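Side-chain contacts in phosphonate monoester hydrolase (Ruegeria pomeroyi, PDB 4UPK), which is a hydrolase of the sulfatase family, in the alkaline phosphatase clan, built round a mixed, mostly parallel beta sheet flanked by helices: residues F216-D219 / Q220-N224; R326-A329 / H330-T334. All coordinates share one frame; numbering follows the deposited sequence.

Interaction 1: residues F216-D219 / Q220-N224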
# COMPACT_ATOMS: atom_id res chain seq x y z
N PHE A 216 30.08 5.83 -25.66
CA PHE A 216 29.30 4.62 -25.42
C PHE A 216 27.84 4.93 -25.06
O PHE A 216 26.95 4.29 -25.64
CB PHE A 216 29.98 3.70 -24.38
CG PHE A 216 29.18 2.48 -24.03
CD1 PHE A 216 29.23 1.35 -24.83
CD2 PHE A 216 28.30 2.50 -22.95
CE1 PHE A 216 28.43 0.23 -24.54
CE2 PHE A 216 27.50 1.39 -22.66
CZ PHE A 216 27.58 0.26 -23.45
N LEU A 217 27.60 5.89 -24.14
CA LEU A 217 26.23 6.25 -23.73
C LEU A 217 25.43 6.85 -24.89
O LEU A 217 24.28 6.47 -25.09
CB LEU A 217 26.21 7.19 -22.50
CG LEU A 217 24.86 7.47 -21.84
CD1 LEU A 217 24.16 6.18 -21.35
CD2 LEU A 217 25.02 8.41 -20.72
N THR A 218 26.07 7.72 -25.68
CA THR A 218 25.52 8.34 -26.89
C THR A 218 25.18 7.25 -27.91
O THR A 218 24.11 7.31 -28.54
CB THR A 218 26.51 9.36 -27.48
OG1 THR A 218 26.98 10.19 -26.41
CG2 THR A 218 25.88 10.22 -28.57
N ASP A 219 26.09 6.26 -28.08
CA ASP A 219 25.86 5.12 -28.96
C ASP A 219 24.64 4.30 -28.52
O ASP A 219 23.85 3.93 -29.37
CB ASP A 219 27.12 4.24 -29.06
CG ASP A 219 28.29 4.83 -29.82
OD1 ASP A 219 28.10 5.86 -30.52
OD2 ASP A 219 29.40 4.30 -29.69
N GLN A 220 24.46 4.09 -27.21
CA GLN A 220 23.31 3.37 -26.64
C GLN A 220 21.99 4.10 -26.88
O GLN A 220 20.99 3.46 -27.23
CB GLN A 220 23.53 3.02 -25.16
CG GLN A 220 24.67 2.02 -24.89
CD GLN A 220 24.87 0.96 -25.95
OE1 GLN A 220 25.79 1.04 -26.78
NE2 GLN A 220 24.00 -0.03 -25.97
N PHE A 221 21.99 5.44 -26.76
CA PHE A 221 20.86 6.32 -27.09
C PHE A 221 20.49 6.16 -28.57
O PHE A 221 19.33 5.91 -28.90
CB PHE A 221 21.23 7.79 -26.79
CG PHE A 221 20.17 8.80 -27.15
CD1 PHE A 221 19.18 9.16 -26.23
CD2 PHE A 221 20.16 9.40 -28.41
CE1 PHE A 221 18.20 10.11 -26.57
CE2 PHE A 221 19.16 10.33 -28.75
CZ PHE A 221 18.20 10.68 -27.83
N LEU A 222 21.50 6.28 -29.46
CA LEU A 222 21.31 6.14 -30.91
C LEU A 222 20.99 4.70 -31.39
O LEU A 222 20.41 4.54 -32.47
CB LEU A 222 22.49 6.75 -31.68
CG LEU A 222 22.73 8.24 -31.46
CD1 LEU A 222 24.11 8.64 -31.97
CD2 LEU A 222 21.66 9.08 -32.11
N ALA A 223 21.34 3.69 -30.59
CA ALA A 223 21.04 2.28 -30.90
C ALA A 223 19.60 1.94 -30.49
O ALA A 223 19.07 0.91 -30.90
CB ALA A 223 22.02 1.36 -30.17
N ASN A 224 18.97 2.80 -29.65
CA ASN A 224 17.65 2.55 -29.10
C ASN A 224 16.54 3.51 -29.49
O ASN A 224 15.37 3.11 -29.49
CB ASN A 224 17.73 2.41 -27.59
CG ASN A 224 18.36 1.12 -27.14
OD1 ASN A 224 17.73 0.05 -27.14
ND2 ASN A 224 19.60 1.20 -26.70

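Interaction 2: residues R326-A329 / H330-T334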
# COMPACT_ATOMS: atom_id res chain seq x y z
N ARG A 326 25.59 14.84 -32.15
CA ARG A 326 25.09 13.61 -32.77
C ARG A 326 23.64 13.35 -32.38
O ARG A 326 22.89 12.83 -33.19
CB ARG A 326 25.94 12.40 -32.34
CG ARG A 326 27.37 12.37 -32.85
CD ARG A 326 28.14 11.28 -32.11
NE ARG A 326 27.70 9.95 -32.54
CZ ARG A 326 27.81 8.84 -31.83
NH1 ARG A 326 28.34 8.86 -30.62
NH2 ARG A 326 27.40 7.68 -32.33
N VAL A 327 23.26 13.67 -31.11
CA VAL A 327 21.90 13.54 -30.57
C VAL A 327 20.97 14.53 -31.30
O VAL A 327 19.89 14.15 -31.74
CB VAL A 327 21.87 13.70 -29.02
CG1 VAL A 327 20.43 13.67 -28.49
CG2 VAL A 327 22.72 12.63 -28.33
N ILE A 328 21.42 15.80 -31.45
CA ILE A 328 20.71 16.85 -32.18
C ILE A 328 20.55 16.45 -33.65
O ILE A 328 19.45 16.55 -34.16
CB ILE A 328 21.38 18.26 -32.02
CG1 ILE A 328 21.43 18.75 -30.53
CG2 ILE A 328 20.76 19.32 -32.96
CD1 ILE A 328 20.04 18.82 -29.75
N ALA A 329 21.65 15.99 -34.31
CA ALA A 329 21.66 15.55 -35.71
C ALA A 329 20.64 14.45 -35.96
O ALA A 329 19.95 14.50 -36.98
CB ALA A 329 23.06 15.08 -36.14
N HIS A 330 20.49 13.50 -35.01
CA HIS A 330 19.49 12.43 -35.07
C HIS A 330 18.07 13.00 -35.13
O HIS A 330 17.25 12.48 -35.88
CB HIS A 330 19.62 11.49 -33.85
CG HIS A 330 18.52 10.47 -33.76
ND1 HIS A 330 18.46 9.39 -34.63
CD2 HIS A 330 17.45 10.43 -32.93
CE1 HIS A 330 17.36 8.73 -34.31
NE2 HIS A 330 16.72 9.31 -33.29
N LEU A 331 17.77 14.01 -34.30
CA LEU A 331 16.45 14.64 -34.23
C LEU A 331 16.11 15.36 -35.55
O LEU A 331 14.99 15.24 -36.03
CB LEU A 331 16.34 15.63 -33.06
CG LEU A 331 16.42 15.09 -31.63
CD1 LEU A 331 16.29 16.21 -30.66
CD2 LEU A 331 15.34 14.04 -31.34
N LYS A 332 17.10 16.08 -36.12
CA LYS A 332 16.97 16.79 -37.39
C LYS A 332 16.76 15.81 -38.55
O LYS A 332 15.86 16.02 -39.36
CB LYS A 332 18.21 17.67 -37.66
CG LYS A 332 18.47 18.70 -36.56
CD LYS A 332 18.75 20.07 -37.11
CE LYS A 332 18.95 21.08 -36.02
NZ LYS A 332 19.08 22.45 -36.57
N GLU A 333 17.56 14.73 -38.59
CA GLU A 333 17.52 13.68 -39.60
C GLU A 333 16.18 12.96 -39.64
O GLU A 333 15.75 12.57 -40.71
CB GLU A 333 18.64 12.66 -39.35
CG GLU A 333 19.98 13.06 -39.96
CD GLU A 333 21.22 12.61 -39.21
OE1 GLU A 333 21.16 11.60 -38.46
OE2 GLU A 333 22.28 13.26 -39.40
N THR A 334 15.55 12.75 -38.46
CA THR A 334 14.27 12.06 -38.31
C THR A 334 13.07 13.02 -38.39
O THR A 334 11.92 12.58 -38.35
CB THR A 334 14.26 11.22 -37.00
OG1 THR A 334 14.56 12.06 -35.88
CG2 THR A 334 15.23 10.05 -37.05

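Interaction 1: residues F216-D219 / Q220-N224
Gln-220 lays its side chain over one face of the Phe-216 ring, one turn earlier on the same helix. Its CG stands 3.9 Å from the centroid of the Phe-216 ring, a CH-pi contact over the face, displaced toward the rim. The chain then bends at chi2 (-34°), which keeps the amide over the ring. The amide plane is only 12° from that of the phenyl group, and OE1 of Gln-220 comes to 3.6 Å from CE1 of Phe-216. With chi1 of Phe-216 trans (177°), CG points away from its own backbone N, and this carries the ring under Gln-220. Trp-171 and His-174 also meet the ring, both at inclined angles.

On another side of the helix Thr-218 and Leu-222 run side by side, with CG2 of Thr-218 4.1 Å from CD1 of Leu-222. The hydroxyl of Thr-218 is held elsewhere, hydrogen-bonded to Thr-214 O and to the Tyr-239 hydroxyl, while the carboxylate of Asp-219 turns toward helix 303-333, where Arg-326 is its partner.

Beneath these side chains runs the i to i+4 backbone ladder, in which Leu-222 N bonds Thr-218 O at 3.0 Å. The last rung, Ala-223 N to Asp-219 O at 2.8 Å, is weak because its N-H points poorly at the acceptor. Close by, ND2 of Asn-224 donates to Gln-220 O at 2.7 Å, and that oxygen lies close to the plane of the Asn-224 amide. Here the second subunit adds a hydrogen bond from its Asn-177 to Leu-222 O. Leu-217 and Phe-221 face strand 234-239, so the helix is packed between the central sheet, helix 303-333 and a second subunit, one of the helices flanking the sheet of an alkaline phosphatase-type alpha/beta fold.

Interaction 2: residues R326-A329 / H330-T334
Lys-332 and Ile-328, one turn apart, extend side by side from the helix, pointing the same way. Starting at its base, CB of Lys-332 lies 3.7 Å from Ala-329 O. With chi1 at -58°, CG swings opposite Lys-332's own C and comes to 3.4 Å from Ile-328 O, the oxygen that also receives Lys-332 N. A bend at chi2 (-133°) then redirects the chain, and CE comes within 4.0 Å of CG2 of Ile-328, a loose aliphatic contact. The ammonium end carries on to a cation-pi contact with Tyr-337, whose side chain also packs on Ile-328 and Leu-331.

Glu-333 folds back one turn: its CD is 3.2 Å from Ala-329 O, and OE2 lies 3.8 Å from CB of Ala-329. The carboxylate lies beside Ala-329 O without a hydrogen bond, both being acceptors; that oxygen takes the N-H of Glu-333 instead, with N at 2.9 Å.

Thr-334 bonds back to the preceding turn. Its OG1 donates to His-330 O at 2.7 Å, and its own N bonds the same oxygen from the opposite face of the carbonyl plane, so two donors grip one acceptor. OG1 is further bonded to Gln-336. Val-327 and Leu-331 pack on Leu-37 of strand 35-41, while Ile-328 and Leu-331 meet Ile-342 of strand 340-346. The arrangement is that of an amphipathic helix laid on the central sheet, followed by a short connection to strand 340-346, in a sulfatase-family alpha/beta fold.

Interaction 1 comes first along the chain, on helix 213-224, and interaction 2 follows in the last turns of helix 303-333; their centres are 13 Å apart. The two helices touch directly. Arg-326 crosses between them, its NH2 2.7 Å from Asp-219 OD1 in a salt bridge, while Phe-221 CE2 packs 3.6 Å from Val-327 CG1. Both helices rest on the mixed sheet, the first against strand 234-239 and the second against strands 35-41 and 340-346; strand 35-41 pairs with both of the others. The contacts thus join neighbouring parts of one helical layer, and the second subunit reaches interaction 1 but not interaction 2.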